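Local coordinates for protein cellulase (Bacillus sp. BG-CS10, PDB 5E09) that probably hydrolyses internal beta-1,4-glucosidic bonds of cellulose, as a trimodular halophilic family 5 glycoside hydrolase with a family 46 carbohydrate-binding module, at residues Lys291-Leu296 / Gln326-Met331; Asn368-Leu373 / Tyr386-Asp391; Asp433-Glu438 / Phe514-Gly519. All coordinates share one frame; numbering follows the deposited sequence.

Contact 1: Lys291-Leu296 / Gln326-Met331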
loop_
_atom_site.group_PDB
_atom_site.type_symbol
_atom_site.label_atom_id
_atom_site.label_comp_id
_atom_site.label_asym_id
_atom_site.label_seq_id
_atom_site.Cartn_x
_atom_site.Cartn_y
_atom_site.Cartn_z
ATOM N N LYS A 291 -5.457 10.902 3.224
ATOM C CA LYS A 291 -5.836 11.678 2.045
ATOM C C LYS A 291 -5.547 10.919 0.740
ATOM O O LYS A 291 -6.355 10.947 -0.209
ATOM C CB LYS A 291 -5.130 13.037 2.056
ATOM C CG LYS A 291 -5.727 14.015 3.077
ATOM C CD LYS A 291 -5.123 15.416 2.963
ATOM C CE LYS A 291 -3.720 15.462 3.533
ATOM N NZ LYS A 291 -3.189 16.856 3.598
ATOM N N PHE A 292 -4.412 10.220 0.703
ATOM C CA PHE A 292 -4.068 9.417 -0.464
ATOM C C PHE A 292 -5.146 8.375 -0.734
ATOM O O PHE A 292 -5.691 8.305 -1.840
ATOM C CB PHE A 292 -2.712 8.724 -0.293
ATOM C CG PHE A 292 -2.405 7.731 -1.385
ATOM C CD1 PHE A 292 -1.825 8.145 -2.575
ATOM C CD2 PHE A 292 -2.710 6.388 -1.229
ATOM C CE1 PHE A 292 -1.550 7.235 -3.592
ATOM C CE2 PHE A 292 -2.444 5.477 -2.239
ATOM C CZ PHE A 292 -1.863 5.904 -3.424
ATOM N N PHE A 293 -5.455 7.560 0.271
ATOM C CA PHE A 293 -6.421 6.484 0.048
ATOM C C PHE A 293 -7.831 7.003 -0.260
ATOM O O PHE A 293 -8.545 6.413 -1.080
ATOM C CB PHE A 293 -6.436 5.532 1.244
ATOM C CG PHE A 293 -5.270 4.580 1.255
ATOM C CD1 PHE A 293 -5.311 3.409 0.512
ATOM C CD2 PHE A 293 -4.123 4.869 1.979
ATOM C CE1 PHE A 293 -4.233 2.526 0.498
ATOM C CE2 PHE A 293 -3.037 3.990 1.976
ATOM C CZ PHE A 293 -3.096 2.817 1.231
ATOM N N GLU A 294 -8.220 8.114 0.364
ATOM C CA GLU A 294 -9.526 8.722 0.082
ATOM C C GLU A 294 -9.625 9.146 -1.390
ATOM O O GLU A 294 -10.594 8.816 -2.099
ATOM C CB GLU A 294 -9.763 9.927 1.005
ATOM C CG GLU A 294 -11.198 10.459 1.025
ATOM C CD GLU A 294 -11.481 11.452 -0.086
ATOM O OE1 GLU A 294 -10.534 12.143 -0.532
ATOM O OE2 GLU A 294 -12.653 11.537 -0.516
ATOM N N PHE A 295 -8.610 9.876 -1.843
ATOM C CA PHE A 295 -8.540 10.311 -3.233
ATOM C C PHE A 295 -8.575 9.121 -4.209
ATOM O O PHE A 295 -9.416 9.053 -5.128
ATOM C CB PHE A 295 -7.272 11.138 -3.429
ATOM C CG PHE A 295 -7.210 11.865 -4.734
ATOM C CD1 PHE A 295 -7.798 13.111 -4.877
ATOM C CD2 PHE A 295 -6.540 11.318 -5.812
ATOM C CE1 PHE A 295 -7.730 13.793 -6.084
ATOM C CE2 PHE A 295 -6.465 11.991 -7.016
ATOM C CZ PHE A 295 -7.059 13.230 -7.155
ATOM N N LEU A 296 -7.665 8.177 -3.985
ATOM C CA LEU A 296 -7.556 6.984 -4.821
ATOM C C LEU A 296 -8.881 6.240 -4.963
ATOM O O LEU A 296 -9.326 5.948 -6.083
ATOM C CB LEU A 296 -6.499 6.031 -4.256
ATOM C CG LEU A 296 -6.361 4.690 -4.986
ATOM C CD1 LEU A 296 -5.998 4.907 -6.451
ATOM C CD2 LEU A 296 -5.339 3.786 -4.305
ATOM N N GLN A 326 -7.362 1.703 13.178
ATOM C CA GLN A 326 -8.805 1.807 12.991
ATOM C C GLN A 326 -9.203 3.026 12.172
ATOM O O GLN A 326 -10.160 2.980 11.399
ATOM C CB GLN A 326 -9.510 1.849 14.350
ATOM C CG GLN A 326 -11.017 1.742 14.263
ATOM C CD GLN A 326 -11.478 0.371 13.799
ATOM O OE1 GLN A 326 -10.963 -0.659 14.247
ATOM N NE2 GLN A 326 -12.453 0.352 12.892
ATOM N N GLU A 327 -8.475 4.121 12.363
ATOM C CA GLU A 327 -8.704 5.357 11.622
ATOM C C GLU A 327 -8.566 5.107 10.116
ATOM O O GLU A 327 -9.415 5.520 9.311
ATOM C CB GLU A 327 -7.713 6.428 12.101
ATOM C CG GLU A 327 -7.911 7.826 11.537
ATOM C CD GLU A 327 -6.942 8.829 12.151
ATOM O OE1 GLU A 327 -7.360 9.966 12.438
ATOM O OE2 GLU A 327 -5.761 8.478 12.354
ATOM N N PHE A 328 -7.491 4.407 9.765
ATOM C CA PHE A 328 -7.188 3.990 8.396
ATOM C C PHE A 328 -8.341 3.201 7.767
ATOM O O PHE A 328 -8.879 3.582 6.711
ATOM C CB PHE A 328 -5.886 3.166 8.408
ATOM C CG PHE A 328 -5.499 2.581 7.078
ATOM C CD1 PHE A 328 -5.545 3.338 5.921
ATOM C CD2 PHE A 328 -5.048 1.276 6.999
ATOM C CE1 PHE A 328 -5.174 2.796 4.705
ATOM C CE2 PHE A 328 -4.675 0.727 5.783
ATOM C CZ PHE A 328 -4.738 1.491 4.635
ATOM N N HIS A 329 -8.738 2.114 8.423
ATOM C CA HIS A 329 -9.805 1.293 7.872
ATOM C C HIS A 329 -11.140 2.023 7.822
ATOM O O HIS A 329 -11.944 1.779 6.923
ATOM C CB HIS A 329 -9.988 0.001 8.652
ATOM C CG HIS A 329 -11.062 -0.870 8.079
ATOM N ND1 HIS A 329 -12.315 -0.973 8.641
ATOM C CD2 HIS A 329 -11.084 -1.626 6.955
ATOM C CE1 HIS A 329 -13.057 -1.786 7.905
ATOM N NE2 HIS A 329 -12.333 -2.193 6.879
ATOM N N ASN A 330 -11.390 2.900 8.789
ATOM C CA ASN A 330 -12.595 3.714 8.741
ATOM C C ASN A 330 -12.582 4.589 7.497
ATOM O O ASN A 330 -13.616 4.783 6.859
ATOM C CB ASN A 330 -12.740 4.580 9.997
ATOM C CG ASN A 330 -13.211 3.786 11.204
ATOM O OD1 ASN A 330 -13.434 2.575 11.125
ATOM N ND2 ASN A 330 -13.355 4.466 12.333
HETATM N N MSE A 331 -11.410 5.113 7.147
HETATM C CA MSE A 331 -11.304 5.932 5.942
HETATM C C MSE A 331 -11.567 5.099 4.681
HETATM O O MSE A 331 -12.248 5.562 3.757
HETATM C CB MSE A 331 -9.933 6.611 5.858
HETATM C CG MSE A 331 -9.774 7.503 4.630
HETATM SE SE MSE A 331 -11.197 8.849 4.464
HETATM C CE MSE A 331 -10.217 10.400 5.131
#

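Contact 2: Asn368-Leu373 / Tyr386-Asp391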
loop_
_atom_site.group_PDB
_atom_site.type_symbol
_atom_site.label_atom_id
_atom_site.label_comp_id
_atom_site.label_asym_id
_atom_site.label_seq_id
_atom_site.Cartn_x
_atom_site.Cartn_y
_atom_site.Cartn_z
ATOM N N ASN A 368 -18.710 17.843 1.055
ATOM C CA ASN A 368 -19.390 17.604 2.324
ATOM C C ASN A 368 -19.535 18.889 3.119
ATOM O O ASN A 368 -19.070 19.945 2.694
ATOM C CB ASN A 368 -18.643 16.560 3.155
ATOM C CG ASN A 368 -18.653 15.192 2.513
ATOM O OD1 ASN A 368 -19.627 14.810 1.866
ATOM N ND2 ASN A 368 -17.561 14.443 2.683
ATOM N N GLU A 369 -20.179 18.790 4.276
ATOM C CA GLU A 369 -20.381 19.934 5.154
ATOM C C GLU A 369 -19.981 19.587 6.585
ATOM O O GLU A 369 -20.294 18.502 7.071
ATOM C CB GLU A 369 -21.845 20.388 5.121
ATOM C CG GLU A 369 -22.396 20.698 3.732
ATOM C CD GLU A 369 -21.853 21.993 3.150
ATOM O OE1 GLU A 369 -21.147 22.736 3.867
ATOM O OE2 GLU A 369 -22.120 22.256 1.960
ATOM N N LEU A 370 -19.284 20.505 7.249
ATOM C CA LEU A 370 -18.973 20.351 8.663
ATOM C C LEU A 370 -20.256 20.491 9.472
ATOM O O LEU A 370 -21.051 21.402 9.214
ATOM C CB LEU A 370 -17.949 21.392 9.113
ATOM C CG LEU A 370 -17.500 21.314 10.573
ATOM C CD1 LEU A 370 -16.561 20.133 10.794
ATOM C CD2 LEU A 370 -16.851 22.621 11.010
ATOM N N THR A 371 -20.466 19.597 10.437
ATOM C CA THR A 371 -21.659 19.666 11.279
ATOM C C THR A 371 -21.346 19.821 12.771
ATOM O O THR A 371 -22.231 20.162 13.555
ATOM C CB THR A 371 -22.549 18.429 11.098
ATOM O OG1 THR A 371 -21.817 17.253 11.457
ATOM C CG2 THR A 371 -23.019 18.322 9.658
ATOM N N GLY A 372 -20.101 19.561 13.163
ATOM C CA GLY A 372 -19.692 19.745 14.545
ATOM C C GLY A 372 -18.261 19.324 14.855
ATOM O O GLY A 372 -17.583 18.722 14.021
ATOM N N LEU A 373 -17.802 19.671 16.054
ATOM C CA LEU A 373 -16.540 19.174 16.601
ATOM C C LEU A 373 -16.806 18.469 17.921
ATOM O O LEU A 373 -17.742 18.826 18.639
ATOM C CB LEU A 373 -15.531 20.305 16.825
ATOM C CG LEU A 373 -15.062 21.135 15.631
ATOM C CD1 LEU A 373 -13.925 22.063 16.051
ATOM C CD2 LEU A 373 -14.637 20.237 14.476
ATOM N N TYR A 386 -14.953 27.202 18.752
ATOM C CA TYR A 386 -14.533 27.194 17.356
ATOM C C TYR A 386 -15.462 27.952 16.408
ATOM O O TYR A 386 -16.630 28.176 16.709
ATOM C CB TYR A 386 -14.381 25.752 16.867
ATOM C CG TYR A 386 -15.678 25.000 16.649
ATOM C CD1 TYR A 386 -16.296 24.320 17.694
ATOM C CD2 TYR A 386 -16.260 24.933 15.389
ATOM C CE1 TYR A 386 -17.470 23.616 17.495
ATOM C CE2 TYR A 386 -17.433 24.229 15.179
ATOM C CZ TYR A 386 -18.032 23.572 16.235
ATOM O OH TYR A 386 -19.199 22.873 16.025
ATOM N N GLU A 387 -14.922 28.332 15.251
ATOM C CA GLU A 387 -15.681 29.041 14.219
ATOM C C GLU A 387 -15.385 28.434 12.849
ATOM O O GLU A 387 -14.356 27.787 12.664
ATOM C CB GLU A 387 -15.339 30.538 14.200
ATOM C CG GLU A 387 -15.220 31.208 15.566
ATOM C CD GLU A 387 -14.679 32.630 15.481
ATOM O OE1 GLU A 387 -14.422 33.102 14.354
ATOM O OE2 GLU A 387 -14.507 33.276 16.541
ATOM N N LEU A 388 -16.277 28.646 11.888
ATOM C CA LEU A 388 -16.041 28.169 10.532
ATOM C C LEU A 388 -16.353 29.244 9.499
ATOM O O LEU A 388 -17.510 29.605 9.313
ATOM C CB LEU A 388 -16.876 26.921 10.237
ATOM C CG LEU A 388 -16.641 26.317 8.847
ATOM C CD1 LEU A 388 -15.344 25.496 8.819
ATOM C CD2 LEU A 388 -17.827 25.482 8.380
ATOM N N ALA A 389 -15.324 29.747 8.823
ATOM C CA ALA A 389 -15.528 30.684 7.720
ATOM C C ALA A 389 -15.304 29.973 6.390
ATOM O O ALA A 389 -14.163 29.726 5.997
ATOM C CB ALA A 389 -14.600 31.895 7.851
ATOM N N GLY A 390 -16.395 29.639 5.715
ATOM C CA GLY A 390 -16.270 28.943 4.460
ATOM C C GLY A 390 -15.852 27.506 4.691
ATOM O O GLY A 390 -16.677 26.640 4.983
ATOM N N ASP A 391 -14.557 27.258 4.541
ATOM C CA ASP A 391 -13.998 25.925 4.664
ATOM C C ASP A 391 -12.810 26.041 5.594
ATOM O O ASP A 391 -12.042 25.094 5.769
ATOM C CB ASP A 391 -13.555 25.396 3.300
ATOM C CG ASP A 391 -12.494 26.266 2.654
ATOM O OD1 ASP A 391 -12.100 27.279 3.267
ATOM O OD2 ASP A 391 -12.054 25.933 1.533
#

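Contact 3: Asp433-Glu438 / Phe514-Gly519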
loop_
_atom_site.group_PDB
_atom_site.type_symbol
_atom_site.label_atom_id
_atom_site.label_comp_id
_atom_site.label_asym_id
_atom_site.label_seq_id
_atom_site.Cartn_x
_atom_site.Cartn_y
_atom_site.Cartn_z
ATOM N N ASP A 433 7.726 21.638 21.541
ATOM C CA ASP A 433 8.837 22.545 21.706
ATOM C C ASP A 433 9.784 22.298 20.538
ATOM O O ASP A 433 9.639 21.308 19.806
ATOM C CB ASP A 433 9.538 22.317 23.041
ATOM C CG ASP A 433 9.905 23.610 23.731
ATOM O OD1 ASP A 433 10.448 24.515 23.053
ATOM O OD2 ASP A 433 9.640 23.719 24.950
ATOM N N GLU A 434 10.750 23.186 20.354
ATOM C CA GLU A 434 11.739 22.990 19.308
ATOM C C GLU A 434 12.561 21.732 19.579
ATOM O O GLU A 434 13.202 21.626 20.629
ATOM C CB GLU A 434 12.653 24.201 19.209
ATOM C CG GLU A 434 13.784 24.046 18.214
ATOM C CD GLU A 434 14.934 24.998 18.497
ATOM O OE1 GLU A 434 15.427 25.026 19.648
ATOM O OE2 GLU A 434 15.338 25.731 17.568
ATOM N N PRO A 435 12.545 20.775 18.630
ATOM C CA PRO A 435 13.281 19.513 18.803
ATOM C C PRO A 435 14.796 19.730 18.914
ATOM O O PRO A 435 15.338 20.673 18.339
ATOM C CB PRO A 435 12.920 18.709 17.541
ATOM C CG PRO A 435 12.478 19.712 16.544
ATOM C CD PRO A 435 11.857 20.844 17.327
ATOM N N THR A 436 15.463 18.846 19.647
ATOM C CA THR A 436 16.871 19.005 19.992
ATOM C C THR A 436 17.654 17.708 19.786
ATOM O O THR A 436 17.184 16.626 20.140
ATOM C CB THR A 436 17.022 19.474 21.467
ATOM O OG1 THR A 436 16.377 20.739 21.630
ATOM C CG2 THR A 436 18.483 19.606 21.872
ATOM N N LEU A 437 18.849 17.823 19.210
ATOM C CA LEU A 437 19.727 16.675 19.037
ATOM C C LEU A 437 21.000 16.832 19.859
ATOM O O LEU A 437 21.349 17.938 20.267
ATOM C CB LEU A 437 20.074 16.491 17.564
ATOM C CG LEU A 437 18.867 16.395 16.639
ATOM C CD1 LEU A 437 19.315 16.430 15.191
ATOM C CD2 LEU A 437 18.074 15.135 16.942
ATOM N N GLU A 438 21.694 15.723 20.090
ATOM C CA GLU A 438 22.911 15.730 20.892
ATOM C C GLU A 438 24.128 15.188 20.146
ATOM O O GLU A 438 23.998 14.449 19.169
ATOM C CB GLU A 438 22.698 14.915 22.167
ATOM C CG GLU A 438 21.618 15.472 23.074
ATOM C CD GLU A 438 21.444 14.657 24.337
ATOM O OE1 GLU A 438 22.220 13.698 24.535
ATOM O OE2 GLU A 438 20.533 14.971 25.131
ATOM N N PHE A 514 17.150 17.769 9.339
ATOM C CA PHE A 514 15.893 17.089 9.643
ATOM C C PHE A 514 14.691 18.034 9.520
ATOM O O PHE A 514 14.650 19.098 10.152
ATOM C CB PHE A 514 15.945 16.467 11.037
ATOM C CG PHE A 514 16.939 15.347 11.157
ATOM C CD1 PHE A 514 16.578 14.049 10.833
ATOM C CD2 PHE A 514 18.238 15.593 11.579
ATOM C CE1 PHE A 514 17.489 13.012 10.940
ATOM C CE2 PHE A 514 19.160 14.562 11.687
ATOM C CZ PHE A 514 18.782 13.267 11.366
ATOM N N HIS A 515 13.739 17.635 8.678
ATOM C CA HIS A 515 12.474 18.341 8.508
ATOM C C HIS A 515 11.381 17.692 9.354
ATOM O O HIS A 515 11.067 16.496 9.181
ATOM C CB HIS A 515 12.035 18.353 7.037
ATOM C CG HIS A 515 12.997 19.035 6.110
ATOM N ND1 HIS A 515 12.651 20.136 5.356
ATOM C CD2 HIS A 515 14.286 18.758 5.797
ATOM C CE1 HIS A 515 13.685 20.512 4.625
ATOM N NE2 HIS A 515 14.691 19.693 4.876
ATOM N N PHE A 516 10.809 18.497 10.249
ATOM C CA PHE A 516 9.725 18.088 11.140
ATOM C C PHE A 516 8.376 18.597 10.639
ATOM O O PHE A 516 8.314 19.573 9.894
ATOM C CB PHE A 516 9.972 18.601 12.559
ATOM C CG PHE A 516 11.140 17.963 13.237
ATOM C CD1 PHE A 516 12.431 18.387 12.969
ATOM C CD2 PHE A 516 10.948 16.935 14.146
ATOM C CE1 PHE A 516 13.512 17.791 13.592
ATOM C CE2 PHE A 516 12.028 16.339 14.776
ATOM C CZ PHE A 516 13.309 16.765 14.494
ATOM N N TRP A 517 7.298 17.948 11.067
ATOM C CA TRP A 517 5.956 18.307 10.605
ATOM C C TRP A 517 5.418 19.607 11.206
ATOM O O TRP A 517 4.448 20.169 10.707
ATOM C CB TRP A 517 4.988 17.158 10.887
ATOM C CG TRP A 517 5.098 16.107 9.836
ATOM C CD1 TRP A 517 5.648 14.859 9.966
ATOM C CD2 TRP A 517 4.696 16.226 8.479
ATOM N NE1 TRP A 517 5.592 14.191 8.767
ATOM C CE2 TRP A 517 5.002 15.020 7.820
ATOM C CE3 TRP A 517 4.083 17.248 7.728
ATOM C CZ2 TRP A 517 4.731 14.782 6.482
ATOM C CZ3 TRP A 517 3.811 17.024 6.392
ATOM C CH2 TRP A 517 4.134 15.802 5.781
ATOM N N SER A 518 6.048 20.085 12.272
ATOM C CA SER A 518 5.730 21.399 12.816
ATOM C C SER A 518 6.179 22.508 11.871
ATOM O O SER A 518 5.651 23.621 11.904
ATOM C CB SER A 518 6.403 21.589 14.162
ATOM O OG SER A 518 7.796 21.763 13.972
ATOM N N GLY A 519 7.159 22.196 11.031
ATOM C CA GLY A 519 7.802 23.192 10.194
ATOM C C GLY A 519 9.234 23.429 10.641
ATOM O O GLY A 519 10.019 24.035 9.922
#

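Contact 1: Lys291-Leu296 / Gln326-Met331
Phe-328 brings the edge of its ring to the face of Phe-293. The contact joins two helices of the family 5 (beta/alpha)8 barrel region. Helix 286-302 lies in the chain between barrel strands 267-272 and 306-311, the seventh and eighth. Helix 326-337 follows the eighth strand and leads toward the X2 module.

The two rings form a T-shaped pair, with centroids 5.0 Å apart and planes at 67°. CE1 of Phe-328 does most of the touching. It lies 3.6 Å from CD2 of Phe-293, above the rim of that ring and not over its centre. CZ of Phe-328 follows at 4.0 Å from CZ of Phe-293. Phe-293 carries CG anti to its carbonyl carbon (chi1 -78°), and its CB already points toward helix 326-337. This brings the ring to that helix, with one face turned to Phe-328. The opposite face of Phe-293 is met by CD2 of Phe-292, so its ring sits between two phenylalanines. Phe-328 also meets the ring of His-315.

One turn further along helix 326-337, selenomethionine Met-331 packs on the aliphatic part of Glu-294. The Met-331 chain leaves its backbone extended, then bends at chi2 (54°) and again at chi3. The first bend brings SE over the glutamate methylenes. The Glu-294 chain bends at chi2 as well, and its carboxylate turns away from Met-331. There OE2 forms a salt bridge with Arg-339 and accepts the backbone N-H of Ser-340. Met-331 also touches Trp-425 of strand 425-432. Its SE is 3.8 Å from CG of Glu-294 and 3.9 Å from CB of Glu-294.

Contact 2: Asn368-Leu373 / Tyr386-Asp391
Leu-373 lays its CD1 methyl over one face of the Tyr-386 ring. The pair lies between the two sheets of the X2 module, a beta-sandwich of the E-set (immunoglobulin-like) clan. Strand 370-375 belongs to one sheet and strand 386-389 is an edge strand of the other. The short segments 370-373 and 386-389 are nearly antiparallel at 163°, and their axes approach to 9.2 Å. Side chains, not backbone pairing, fill this distance.

The overlap is a CH-pi contact. CD1 of Leu-373 stands 3.7 Å from the centroid of the Tyr-386 ring. It is displaced toward the CG end, where CD1 of Leu-373 comes within 3.5 Å of CG of Tyr-386. CG of Leu-373 lies over the middle of the ring and CB over its CE1 side, so the leucine crosses the face from the CG end toward CE1. Tyr-386 holds CG between its backbone N and carbonyl carbon (chi1 73°). From there the ring reaches across to the opposite strand, and its OH lies 3.5 Å from CA of Gly-372. Thr-371 and Gly-372 both face Gln-418 and form a classic beta bulge. Leu-393 and Met-395 of strand 392-395 touch both Leu-373 and Tyr-386. Ile-415 and Ala-417 of strand 410-419 also pack on Leu-373.

Toward the more exposed end, Leu-370 and Leu-388 meet by their methyl groups. Both CB atoms point into the gap between the strands. Leu-370 also rests on Ala-417 and Phe-419 of its own sheet. CD2 of Leu-370 faces both methyls of Leu-388, 3.9 Å from CD1 and 4.0 Å from CD2 of Leu-388.

Contact 3: Asp433-Glu438 / Phe514-Gly519
Pro-435 lies over one face of the Phe-516 ring in a CH-pi contact. CG of Pro-435 stands 3.6 Å from the ring centroid of Phe-516, only 8° off the ring normal. This places it over the centre of the face. CB of Pro-435 lies nearer the far end of the ring, 3.6 Å from CZ of Phe-516. The pyrrolidine therefore covers the ring by two carbons. Phe-516 has CG anti to its carbonyl carbon (chi1 -68°), which carries the ring over to the proline. Val-522 touches both residues, and Val-458 also packs on Phe-516. With an alanine here in place of Phe-516, CB and CG of Pro-435 would probably lose their flat partner, and a gap would open beside Val-458 and Val-522.

Leu-437 packs on Phe-514. Its CD1 approaches the ring obliquely, 3.9 Å from CD2 of Phe-514. Tyr-524, Ile-449 and Ala-451 also touch Leu-437, and Met-461 lies on Phe-514.

These side chains fill the interior of the C-terminal carbohydrate-binding module, assigned to family 46 and probably a beta-sandwich. Pro-435, just before strand 436-443, and Leu-437 on it meet strand 509-516 by side chains, not as paired neighbours. Strands 521-529 and 532-536 come between them in sheet order.

Two polar bonds shape the segments themselves. Backbone N of Glu-434 donates to OD1 of Asp-433 at 3.0 Å; the oxygen accepts on its anti lone pair. Strand 509-516 ends in a type I turn, closed by Gly-519 N to Phe-516 O at 3.1 Å. Outward, His-515 NE2 bonds to Glu-462 OE1, and Glu-434 O to Asn-454 ND2.

How the contacts relate
The three contacts follow one another along the chain without touching, and no two share a helix or strand. Contact 1 is helix on helix, in the catalytic barrel region. Contacts 2 and 3 join strands or their ends, each in its own accessory module. Contacts 1 and 3 are buried, while contact 2 grades from a buried end to an exposed one. All three rely on aromatic rings, but the partner changes: another ring in contact 1, a leucine methyl in contact 2, a proline and a leucine in contact 3. Only contact 1 involves a charged residue, through its methylenes. Its centre is about 21 Å from that of contact 2.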